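Ribonuclease (PDB 1IYB) probably cleaves single-stranded RNA as a plant ribonuclease of the T2 family, and holds guanosine-5'-monophosphate in its guanine-binding pocket. Local coordinates at residues Y64-V69 against A92-E97; Q78-L83 against H112-K117; N146-A151 against P160-N165. All blocks are in the same frame, centred on the assembly; numbering follows the deposited sequence.

Contact 1 (Y64-V69 against A92-E97); sequences YDQSQV and AFWSHE. With 5GP (guanosine-5'-monophosphate), chain C.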
loop_
_atom_site.group_PDB
_atom_site.type_symbol
_atom_site.label_atom_id
_atom_site.label_comp_id
_atom_site.label_asym_id
_atom_site.label_seq_id
_atom_site.Cartn_x
_atom_site.Cartn_y
_atom_site.Cartn_z
ATOM N N TYR A 64 -12.082 2.894 -12.644
ATOM C CA TYR A 64 -11.615 2.815 -14.022
ATOM C C TYR A 64 -12.828 2.690 -14.944
ATOM O O TYR A 64 -13.755 1.926 -14.660
ATOM C CB TYR A 64 -10.705 1.595 -14.186
ATOM C CG TYR A 64 -10.251 1.326 -15.604
ATOM C CD1 TYR A 64 -9.402 2.211 -16.272
ATOM C CD2 TYR A 64 -10.657 0.173 -16.273
ATOM C CE1 TYR A 64 -8.967 1.950 -17.572
ATOM C CE2 TYR A 64 -10.229 -0.097 -17.571
ATOM C CZ TYR A 64 -9.385 0.793 -18.213
ATOM O OH TYR A 64 -8.944 0.520 -19.489
ATOM N N ASP A 65 -12.815 3.446 -16.037
ATOM C CA ASP A 65 -13.902 3.438 -17.020
ATOM C C ASP A 65 -13.266 3.343 -18.405
ATOM O O ASP A 65 -12.922 4.360 -19.009
ATOM C CB ASP A 65 -14.716 4.731 -16.902
ATOM C CG ASP A 65 -15.905 4.765 -17.846
ATOM O OD1 ASP A 65 -16.609 5.800 -17.870
ATOM O OD2 ASP A 65 -16.138 3.766 -18.558
ATOM N N GLN A 66 -13.113 2.123 -18.910
ATOM C CA GLN A 66 -12.474 1.932 -20.205
ATOM C C GLN A 66 -13.114 2.703 -21.358
ATOM O O GLN A 66 -12.442 3.019 -22.336
ATOM C CB GLN A 66 -12.380 0.439 -20.542
ATOM C CG GLN A 66 -11.619 0.152 -21.833
ATOM C CD GLN A 66 -10.957 -1.218 -21.853
ATOM O OE1 GLN A 66 -10.964 -1.906 -22.876
ATOM N NE2 GLN A 66 -10.365 -1.611 -20.731
ATOM N N SER A 67 -14.399 3.027 -21.250
ATOM C CA SER A 67 -15.053 3.770 -22.323
ATOM C C SER A 67 -14.427 5.156 -22.511
ATOM O O SER A 67 -14.472 5.721 -23.605
ATOM C CB SER A 67 -16.555 3.910 -22.049
ATOM O OG SER A 67 -16.804 4.763 -20.948
ATOM N N GLN A 68 -13.831 5.696 -21.449
ATOM C CA GLN A 68 -13.201 7.013 -21.510
ATOM C C GLN A 68 -11.864 7.006 -22.245
ATOM O O GLN A 68 -11.320 8.065 -22.547
ATOM C CB GLN A 68 -13.001 7.579 -20.096
ATOM C CG GLN A 68 -14.285 7.665 -19.284
ATOM C CD GLN A 68 -14.120 8.444 -17.993
ATOM O OE1 GLN A 68 -14.958 8.356 -17.093
ATOM N NE2 GLN A 68 -13.046 9.218 -17.898
ATOM N N VAL A 69 -11.335 5.820 -22.531
ATOM C CA VAL A 69 -10.060 5.713 -23.238
ATOM C C VAL A 69 -10.144 4.764 -24.431
ATOM O O VAL A 69 -9.129 4.240 -24.890
ATOM C CB VAL A 69 -8.936 5.216 -22.299
ATOM C CG1 VAL A 69 -8.725 6.212 -21.167
ATOM C CG2 VAL A 69 -9.284 3.849 -21.747
ATOM N N ALA A 92 -7.553 -5.531 -16.644
ATOM C CA ALA A 92 -7.364 -5.628 -15.197
ATOM C C ALA A 92 -6.099 -4.879 -14.784
ATOM O O ALA A 92 -6.050 -4.247 -13.727
ATOM C CB ALA A 92 -7.273 -7.091 -14.770
ATOM N N PHE A 93 -5.077 -4.950 -15.631
ATOM C CA PHE A 93 -3.808 -4.286 -15.363
ATOM C C PHE A 93 -4.000 -2.769 -15.460
ATOM O O PHE A 93 -3.592 -2.027 -14.565
ATOM C CB PHE A 93 -2.767 -4.785 -16.378
ATOM C CG PHE A 93 -1.352 -4.313 -16.121
ATOM C CD1 PHE A 93 -0.935 -3.919 -14.853
ATOM C CD2 PHE A 93 -0.422 -4.317 -17.157
ATOM C CE1 PHE A 93 0.387 -3.538 -14.621
ATOM C CE2 PHE A 93 0.904 -3.938 -16.938
ATOM C CZ PHE A 93 1.310 -3.546 -15.665
ATOM N N TRP A 94 -4.637 -2.315 -16.535
ATOM C CA TRP A 94 -4.873 -0.885 -16.725
ATOM C C TRP A 94 -5.759 -0.318 -15.617
ATOM O O TRP A 94 -5.512 0.783 -15.104
ATOM C CB TRP A 94 -5.503 -0.628 -18.101
ATOM C CG TRP A 94 -4.692 -1.224 -19.212
ATOM C CD1 TRP A 94 -3.332 -1.354 -19.249
ATOM C CD2 TRP A 94 -5.183 -1.790 -20.434
ATOM N NE1 TRP A 94 -2.946 -1.972 -20.415
ATOM C CE2 TRP A 94 -4.060 -2.251 -21.161
ATOM C CE3 TRP A 94 -6.460 -1.954 -20.985
ATOM C CZ2 TRP A 94 -4.174 -2.866 -22.412
ATOM C CZ3 TRP A 94 -6.574 -2.566 -22.231
ATOM C CH2 TRP A 94 -5.434 -3.014 -22.929
ATOM N N SER A 95 -6.786 -1.074 -15.239
ATOM C CA SER A 95 -7.694 -0.637 -14.181
ATOM C C SER A 95 -6.923 -0.478 -12.876
ATOM O O SER A 95 -7.093 0.506 -12.161
ATOM C CB SER A 95 -8.823 -1.651 -13.982
ATOM O OG SER A 95 -9.653 -1.270 -12.894
ATOM N N HIS A 96 -6.074 -1.455 -12.575
ATOM C CA HIS A 96 -5.266 -1.422 -11.362
ATOM C C HIS A 96 -4.364 -0.189 -11.321
ATOM O O HIS A 96 -4.253 0.479 -10.293
ATOM C CB HIS A 96 -4.407 -2.688 -11.271
ATOM C CG HIS A 96 -3.386 -2.645 -10.179
ATOM N ND1 HIS A 96 -3.715 -2.765 -8.847
ATOM C CD2 HIS A 96 -2.045 -2.459 -10.220
ATOM C CE1 HIS A 96 -2.621 -2.655 -8.113
ATOM N NE2 HIS A 96 -1.593 -2.468 -8.922
ATOM N N GLU A 97 -3.713 0.114 -12.437
ATOM C CA GLU A 97 -2.830 1.267 -12.477
ATOM C C GLU A 97 -3.594 2.573 -12.296
ATOM O O GLU A 97 -3.110 3.492 -11.629
ATOM C CB GLU A 97 -2.022 1.270 -13.780
ATOM C CG GLU A 97 -1.011 0.124 -13.845
ATOM C CD GLU A 97 0.028 0.191 -12.732
ATOM O OE1 GLU A 97 0.301 -0.855 -12.102
ATOM O OE2 GLU A 97 0.577 1.289 -12.493
HETATM P P 5GP C . 2.107 -1.389 -8.848
HETATM O O1P 5GP C . 1.993 -0.725 -7.547
HETATM O O2P 5GP C . 1.656 -0.498 -9.989
HETATM O O3P 5GP C . 3.572 -1.898 -9.078
HETATM O "O5'" 5GP C . 1.206 -2.753 -8.950
HETATM C "C5'" 5GP C . 1.312 -3.665 -10.105
HETATM C "C4'" 5GP C . 0.384 -4.901 -10.033
HETATM O "O4'" 5GP C . -0.229 -5.046 -11.391
HETATM C "C3'" 5GP C . 0.983 -6.283 -9.783
HETATM O "O3'" 5GP C . 1.157 -6.594 -8.409
HETATM C "C2'" 5GP C . 0.002 -7.257 -10.447
HETATM O "O2'" 5GP C . -1.070 -7.642 -9.560
HETATM C "C1'" 5GP C . -0.486 -6.467 -11.651
HETATM N N9 5GP C . -0.035 -6.859 -13.023
HETATM C C8 5GP C . -0.768 -7.340 -14.085
HETATM N N7 5GP C . -0.100 -7.498 -15.209
HETATM C C5 5GP C . 1.196 -7.081 -14.842
HETATM C C6 5GP C . 2.380 -7.022 -15.649
HETATM O O6 5GP C . 2.509 -7.327 -16.829
HETATM N N1 5GP C . 3.499 -6.540 -14.902
HETATM C C2 5GP C . 3.440 -6.173 -13.559
HETATM N N2 5GP C . 4.616 -5.747 -13.053
HETATM N N3 5GP C . 2.329 -6.225 -12.799
HETATM C C4 5GP C . 1.245 -6.690 -13.508
#

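Contact 2 (Q78-L83 against H112-K117); sequences QNWPTL and HGYFKK. With 5GP (guanosine-5'-monophosphate), chain C.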
loop_
_atom_site.group_PDB
_atom_site.type_symbol
_atom_site.label_atom_id
_atom_site.label_comp_id
_atom_site.label_asym_id
_atom_site.label_seq_id
_atom_site.Cartn_x
_atom_site.Cartn_y
_atom_site.Cartn_z
ATOM N N GLN A 78 -0.672 -2.583 -27.582
ATOM C CA GLN A 78 0.686 -2.765 -28.074
ATOM C C GLN A 78 1.772 -2.335 -27.094
ATOM O O GLN A 78 2.807 -2.995 -26.985
ATOM C CB GLN A 78 0.877 -1.996 -29.386
ATOM C CG GLN A 78 -0.004 -2.490 -30.515
ATOM C CD GLN A 78 0.121 -3.985 -30.723
ATOM O OE1 GLN A 78 1.221 -4.502 -30.910
ATOM N NE2 GLN A 78 -1.007 -4.687 -30.688
ATOM N N ASN A 79 1.525 -1.247 -26.368
ATOM C CA ASN A 79 2.521 -0.696 -25.456
ATOM C C ASN A 79 2.383 -0.929 -23.960
ATOM O O ASN A 79 3.316 -0.638 -23.204
ATOM C CB ASN A 79 2.637 0.810 -25.693
ATOM C CG ASN A 79 3.143 1.139 -27.077
ATOM O OD1 ASN A 79 2.366 1.340 -28.013
ATOM N ND2 ASN A 79 4.459 1.181 -27.217
ATOM N N TRP A 80 1.237 -1.446 -23.531
ATOM C CA TRP A 80 0.980 -1.680 -22.110
ATOM C C TRP A 80 0.425 -3.090 -21.896
ATOM O O TRP A 80 -0.632 -3.265 -21.288
ATOM C CB TRP A 80 -0.043 -0.652 -21.624
ATOM C CG TRP A 80 0.002 -0.312 -20.167
ATOM C CD1 TRP A 80 0.253 -1.154 -19.121
ATOM C CD2 TRP A 80 -0.273 0.969 -19.595
ATOM N NE1 TRP A 80 0.149 -0.471 -17.927
ATOM C CE2 TRP A 80 -0.174 0.833 -18.191
ATOM C CE3 TRP A 80 -0.597 2.223 -20.135
ATOM C CZ2 TRP A 80 -0.386 1.906 -17.320
ATOM C CZ3 TRP A 80 -0.807 3.287 -19.272
ATOM C CH2 TRP A 80 -0.700 3.121 -17.876
ATOM N N PRO A 81 1.131 -4.118 -22.386
ATOM C CA PRO A 81 0.624 -5.482 -22.205
ATOM C C PRO A 81 0.696 -6.009 -20.781
ATOM O O PRO A 81 1.532 -5.576 -19.983
ATOM C CB PRO A 81 1.500 -6.301 -23.149
ATOM C CG PRO A 81 2.817 -5.582 -23.068
ATOM C CD PRO A 81 2.398 -4.121 -23.142
ATOM N N THR A 82 -0.196 -6.944 -20.473
ATOM C CA THR A 82 -0.206 -7.586 -19.167
ATOM C C THR A 82 0.465 -8.946 -19.348
ATOM O O THR A 82 0.255 -9.624 -20.360
ATOM C CB THR A 82 -1.636 -7.797 -18.621
ATOM O OG1 THR A 82 -1.560 -8.494 -17.372
ATOM C CG2 THR A 82 -2.483 -8.614 -19.595
ATOM N N LEU A 83 1.290 -9.329 -18.380
ATOM C CA LEU A 83 1.993 -10.602 -18.438
ATOM C C LEU A 83 1.605 -11.503 -17.268
ATOM O O LEU A 83 2.276 -12.490 -16.986
ATOM C CB LEU A 83 3.506 -10.366 -18.446
ATOM C CG LEU A 83 4.044 -9.670 -19.698
ATOM C CD1 LEU A 83 5.510 -9.310 -19.502
ATOM C CD2 LEU A 83 3.873 -10.584 -20.903
ATOM N N HIS A 112 -8.503 9.767 -19.519
ATOM C CA HIS A 112 -7.972 9.857 -20.874
ATOM C C HIS A 112 -6.596 10.522 -20.870
ATOM O O HIS A 112 -5.676 10.062 -21.546
ATOM C CB HIS A 112 -8.909 10.652 -21.781
ATOM C CG HIS A 112 -8.458 10.693 -23.208
ATOM N ND1 HIS A 112 -8.810 9.730 -24.130
ATOM C CD2 HIS A 112 -7.631 11.548 -23.855
ATOM C CE1 HIS A 112 -8.219 9.991 -25.282
ATOM N NE2 HIS A 112 -7.498 11.089 -25.142
ATOM N N GLY A 113 -6.461 11.608 -20.111
ATOM C CA GLY A 113 -5.193 12.316 -20.042
ATOM C C GLY A 113 -4.070 11.508 -19.415
ATOM O O GLY A 113 -2.914 11.620 -19.823
ATOM N N TYR A 114 -4.416 10.698 -18.419
ATOM C CA TYR A 114 -3.449 9.857 -17.720
ATOM C C TYR A 114 -2.870 8.804 -18.664
ATOM O O TYR A 114 -1.652 8.690 -18.813
ATOM C CB TYR A 114 -4.125 9.163 -16.531
ATOM C CG TYR A 114 -3.233 8.198 -15.776
ATOM C CD1 TYR A 114 -2.289 8.661 -14.857
ATOM C CD2 TYR A 114 -3.324 6.821 -15.993
ATOM C CE1 TYR A 114 -1.455 7.772 -14.170
ATOM C CE2 TYR A 114 -2.496 5.928 -15.316
ATOM C CZ TYR A 114 -1.565 6.409 -14.407
ATOM O OH TYR A 114 -0.746 5.520 -13.748
ATOM N N PHE A 115 -3.744 8.022 -19.289
ATOM C CA PHE A 115 -3.284 6.991 -20.205
ATOM C C PHE A 115 -2.597 7.583 -21.427
ATOM O O PHE A 115 -1.616 7.023 -21.915
ATOM C CB PHE A 115 -4.445 6.076 -20.602
ATOM C CG PHE A 115 -4.862 5.144 -19.501
ATOM C CD1 PHE A 115 -5.890 5.483 -18.622
ATOM C CD2 PHE A 115 -4.170 3.955 -19.294
ATOM C CE1 PHE A 115 -6.218 4.645 -17.548
ATOM C CE2 PHE A 115 -4.488 3.115 -18.227
ATOM C CZ PHE A 115 -5.512 3.462 -17.353
ATOM N N LYS A 116 -3.093 8.717 -21.916
ATOM C CA LYS A 116 -2.467 9.355 -23.070
ATOM C C LYS A 116 -1.047 9.813 -22.723
ATOM O O LYS A 116 -0.121 9.641 -23.517
ATOM C CB LYS A 116 -3.296 10.555 -23.544
ATOM C CG LYS A 116 -2.589 11.437 -24.570
ATOM C CD LYS A 116 -3.446 12.631 -24.966
ATOM C CE LYS A 116 -2.605 13.741 -25.593
ATOM N NZ LYS A 116 -1.792 13.261 -26.742
ATOM N N LYS A 117 -0.870 10.399 -21.543
ATOM C CA LYS A 117 0.453 10.859 -21.146
ATOM C C LYS A 117 1.418 9.677 -21.069
ATOM O O LYS A 117 2.560 9.768 -21.520
ATOM C CB LYS A 117 0.398 11.574 -19.791
ATOM C CG LYS A 117 1.749 12.101 -19.321
ATOM C CD LYS A 117 2.282 13.192 -20.233
ATOM C CE LYS A 117 3.660 13.654 -19.785
ATOM N NZ LYS A 117 4.132 14.838 -20.563
HETATM P P 5GP C . 2.107 -1.389 -8.848
HETATM O O1P 5GP C . 1.993 -0.725 -7.547
HETATM O O2P 5GP C . 1.656 -0.498 -9.989
HETATM O O3P 5GP C . 3.572 -1.898 -9.078
HETATM O "O5'" 5GP C . 1.206 -2.753 -8.950
HETATM C "C5'" 5GP C . 1.312 -3.665 -10.105
HETATM C "C4'" 5GP C . 0.384 -4.901 -10.033
HETATM O "O4'" 5GP C . -0.229 -5.046 -11.391
HETATM C "C3'" 5GP C . 0.983 -6.283 -9.783
HETATM O "O3'" 5GP C . 1.157 -6.594 -8.409
HETATM C "C2'" 5GP C . 0.002 -7.257 -10.447
HETATM O "O2'" 5GP C . -1.070 -7.642 -9.560
HETATM C "C1'" 5GP C . -0.486 -6.467 -11.651
HETATM N N9 5GP C . -0.035 -6.859 -13.023
HETATM C C8 5GP C . -0.768 -7.340 -14.085
HETATM N N7 5GP C . -0.100 -7.498 -15.209
HETATM C C5 5GP C . 1.196 -7.081 -14.842
HETATM C C6 5GP C . 2.380 -7.022 -15.649
HETATM O O6 5GP C . 2.509 -7.327 -16.829
HETATM N N1 5GP C . 3.499 -6.540 -14.902
HETATM C C2 5GP C . 3.440 -6.173 -13.559
HETATM N N2 5GP C . 4.616 -5.747 -13.053
HETATM N N3 5GP C . 2.329 -6.225 -12.799
HETATM C C4 5GP C . 1.245 -6.690 -13.508
#

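Contact 3 (N146-A151 against P160-N165); sequences NSIKNA and PGIECN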
loop_
_atom_site.group_PDB
_atom_site.type_symbol
_atom_site.label_atom_id
_atom_site.label_comp_id
_atom_site.label_asym_id
_atom_site.label_seq_id
_atom_site.Cartn_x
_atom_site.Cartn_y
_atom_site.Cartn_z
ATOM N N ASN A 146 26.192 1.011 -14.619
ATOM C CA ASN A 146 26.518 2.354 -15.072
ATOM C C ASN A 146 26.414 2.542 -16.588
ATOM O O ASN A 146 26.048 3.622 -17.054
ATOM C CB ASN A 146 27.918 2.745 -14.594
ATOM C CG ASN A 146 27.959 3.083 -13.118
ATOM O OD1 ASN A 146 27.178 3.905 -12.636
ATOM N ND2 ASN A 146 28.882 2.458 -12.392
ATOM N N SER A 147 26.727 1.504 -17.361
ATOM C CA SER A 147 26.642 1.615 -18.816
ATOM C C SER A 147 25.186 1.809 -19.233
ATOM O O SER A 147 24.883 2.564 -20.159
ATOM C CB SER A 147 27.212 0.361 -19.494
ATOM O OG SER A 147 26.353 -0.758 -19.345
ATOM N N ILE A 148 24.289 1.124 -18.531
ATOM C CA ILE A 148 22.863 1.206 -18.811
ATOM C C ILE A 148 22.336 2.592 -18.440
ATOM O O ILE A 148 21.625 3.229 -19.220
ATOM C CB ILE A 148 22.097 0.109 -18.021
ATOM C CG1 ILE A 148 22.509 -1.276 -18.534
ATOM C CG2 ILE A 148 20.587 0.304 -18.157
ATOM C CD1 ILE A 148 22.004 -2.426 -17.676
ATOM N N LYS A 149 22.701 3.059 -17.252
ATOM C CA LYS A 149 22.272 4.375 -16.788
ATOM C C LYS A 149 22.773 5.488 -17.702
ATOM O O LYS A 149 22.015 6.374 -18.096
ATOM C CB LYS A 149 22.803 4.640 -15.377
ATOM C CG LYS A 149 22.175 3.812 -14.279
ATOM C CD LYS A 149 22.827 4.148 -12.947
ATOM C CE LYS A 149 22.169 3.419 -11.790
ATOM N NZ LYS A 149 22.774 3.828 -10.489
ATOM N N ASN A 150 24.056 5.437 -18.043
ATOM C CA ASN A 150 24.647 6.479 -18.871
ATOM C C ASN A 150 24.204 6.481 -20.327
ATOM O O ASN A 150 24.145 7.539 -20.952
ATOM C CB ASN A 150 26.173 6.426 -18.758
ATOM C CG ASN A 150 26.654 6.727 -17.346
ATOM O OD1 ASN A 150 25.997 7.459 -16.602
ATOM N ND2 ASN A 150 27.805 6.177 -16.975
ATOM N N ALA A 151 23.880 5.312 -20.868
ATOM C CA ALA A 151 23.409 5.239 -22.243
ATOM C C ALA A 151 22.077 5.985 -22.305
ATOM O O ALA A 151 21.808 6.735 -23.240
ATOM C CB ALA A 151 23.219 3.786 -22.659
ATOM N N PRO A 160 18.321 7.856 -15.227
ATOM C CA PRO A 160 17.234 6.939 -14.883
ATOM C C PRO A 160 17.483 6.144 -13.606
ATOM O O PRO A 160 18.604 6.077 -13.097
ATOM C CB PRO A 160 17.188 6.019 -16.091
ATOM C CG PRO A 160 18.649 5.841 -16.379
ATOM C CD PRO A 160 19.177 7.271 -16.277
ATOM N N GLY A 161 16.412 5.543 -13.104
ATOM C CA GLY A 161 16.495 4.686 -11.938
ATOM C C GLY A 161 16.404 3.280 -12.503
ATOM O O GLY A 161 15.572 3.019 -13.378
ATOM N N ILE A 162 17.257 2.377 -12.033
ATOM C CA ILE A 162 17.259 1.004 -12.529
ATOM C C ILE A 162 16.895 0.009 -11.426
ATOM O O ILE A 162 17.498 0.016 -10.352
ATOM C CB ILE A 162 18.649 0.622 -13.092
ATOM C CG1 ILE A 162 19.117 1.674 -14.102
ATOM C CG2 ILE A 162 18.582 -0.752 -13.742
ATOM C CD1 ILE A 162 18.216 1.828 -15.315
ATOM N N GLU A 163 15.912 -0.845 -11.697
ATOM C CA GLU A 163 15.479 -1.853 -10.733
ATOM C C GLU A 163 15.759 -3.233 -11.299
ATOM O O GLU A 163 15.516 -3.487 -12.480
ATOM C CB GLU A 163 13.978 -1.734 -10.454
ATOM C CG GLU A 163 13.490 -2.660 -9.349
ATOM C CD GLU A 163 11.978 -2.799 -9.314
ATOM O OE1 GLU A 163 11.282 -1.887 -9.804
ATOM O OE2 GLU A 163 11.489 -3.819 -8.787
ATOM N N CYS A 164 16.258 -4.124 -10.450
ATOM C CA CYS A 164 16.573 -5.485 -10.856
ATOM C C CYS A 164 15.791 -6.506 -10.051
ATOM O O CYS A 164 15.323 -6.219 -8.951
ATOM C CB CYS A 164 18.067 -5.767 -10.651
ATOM S SG CYS A 164 19.154 -4.776 -11.718
ATOM N N ASN A 165 15.627 -7.689 -10.628
ATOM C CA ASN A 165 14.984 -8.793 -9.935
ATOM C C ASN A 165 15.862 -9.998 -10.251
ATOM O O ASN A 165 16.918 -9.844 -10.867
ATOM C CB ASN A 165 13.515 -8.989 -10.366
ATOM C CG ASN A 165 13.351 -9.559 -11.769
ATOM O OD1 ASN A 165 12.268 -10.040 -12.115
ATOM N ND2 ASN A 165 14.392 -9.499 -12.577
#

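Contact 1 (Y64-V69 against A92-E97)
Y64 lays its ring against helix 91-102 at S95, a loop-to-helix packing contact in which one aromatic face meets the helix backbone. The CA of S95 sits 3.9 Å from the centroid of the Y64 ring, a CH-pi contact over the face, and S95 OG lies 3.3 Å from Y64 CB. With CG anti to the backbone N (chi1 175°), the Y64 side chain runs alongside that of W94, pointing the same way, and CZ comes 4.1 Å from W94 CB. Its hydroxyl reaches the edge of the indole, with Y64 OH 3.8 Å from W94 CE3. Q66 arrives at the same edge, its NE2 3.9 Å from W94 CE3 and the amide plane turned 55° from the indole. That NE2 gives Y64 OH a weak hydrogen bond (2.8 Å, bent to 125°), while S91 OG is its stronger partner. The helix under the loop also carries part of the ligand pocket: guanine C5 lies 3.5 Å above one face of the F93 ring, over its centre, and H96 NE2 donates to 5GP O5' (2.8 Å). The W94 side chain touches I73 and M76 of helix 73-79 and F115 of helix 111-124, where Y64 meets Q111.

Contact 2 (Q78-L83 against H112-K117)
W80 drives the six-membered part of its indole against F115, with CZ3 3.4 Å from F115 CD2, in a buried, wholly apolar contact. One indole face receives F115 CE2, but the rings meet obliquely, their planes 44° apart and their centroids 5.2 Å from each other, and the two side chains cross at about a right angle. Y114 comes to the rim of the same indole, its CE2 4.2 Å from W80 CH2. F115 in turn has Y114 CD2 over one of its faces, so the three rings form a compact cluster.

W80 is the first residue to leave helical geometry after helix 73-79, and its CG anti to the backbone N (chi1 -154°) sends the indole inward while the chain goes on to the nucleotide. Its polar groups are tied beyond the cluster: W80 O accepts from W94 NE1, and W80 NE1 makes a weak hydrogen bond to H43 O. Y114 OH is hydrogen-bonded to L45 O, which fixes the far end of that ring. With an alanine in place of W80, F115 and Y114 would probably face a gap and H43 O would be likely to lose its weak donor, although the backbone bond from W94 NE1 could remain.

Just beyond W80, T82 OG1 donates to 5GP N7 (2.8 Å) and L83 N to 5GP O6 (2.8 Å), two bonds that read the Hoogsteen edge of guanine. W80 thus sits where several elements converge: W94 and F93 of helix 91-102 meet it edge-to-face, I42 of strand 41-48 touches it, and A118 extends its contact with helix 111-124.

Contact 3 (N146-A151 against P160-N165)
K149 and P160 bring the two backbones nearest, with CA atoms 6.0 Å apart, where the middle of helix 145-156 passes the start of strand 161-166. Eight residues separate the segments, and no hydrogen bond joins them; the contact is made by carbon against carbon and by one carbonyl. The P160 ring sits against the helix backbone, its CD 3.5 Å from K149 O and its CG 3.9 Å from K149 CA. Two residues on, I162 points to the helix and divides its branch between two neighbours. Its CG1 lies 3.7 Å from CG of K149, whereas the terminal CD1 reaches 4.0 Å to I148 CG2. Of the K149 side chain, CG makes the contact with I162: it stands beside the backbone N (chi1 -70°), and beyond it the methylenes run out extended. I162 crosses both helix side chains obliquely. This is helix-on-sheet packing at an edge strand of the four-stranded antiparallel sheet. P160 and I162 also rest on I179 and L174 of the adjoining strand 172-182, I148 reaches I203 of strand 202-204, and the disulfide from C164 to C199 ties strand 161-166 to the C-terminal part of the chain.

How the contacts relate
Contacts 1 and 2 adjoin and touch, their centres about 9 Å apart, and their segments alternate along the chain. W94 of contact 1 bridges them, tied to W80 and with its O 3.5 Å from F115 CZ. Both touch the nucleotide from different segments, 92-97 supplying F93, H96 and E97 and 78-83 supplying P81, T82 and L83, and F93 CE2 comes 3.5 Å from P81 O beside the guanine. Contact 3 stands apart across the chain's centre, its centre about 29 Å from that of contact 1 and about 23 Å from that of contact 2, and it includes no residue of the pocket.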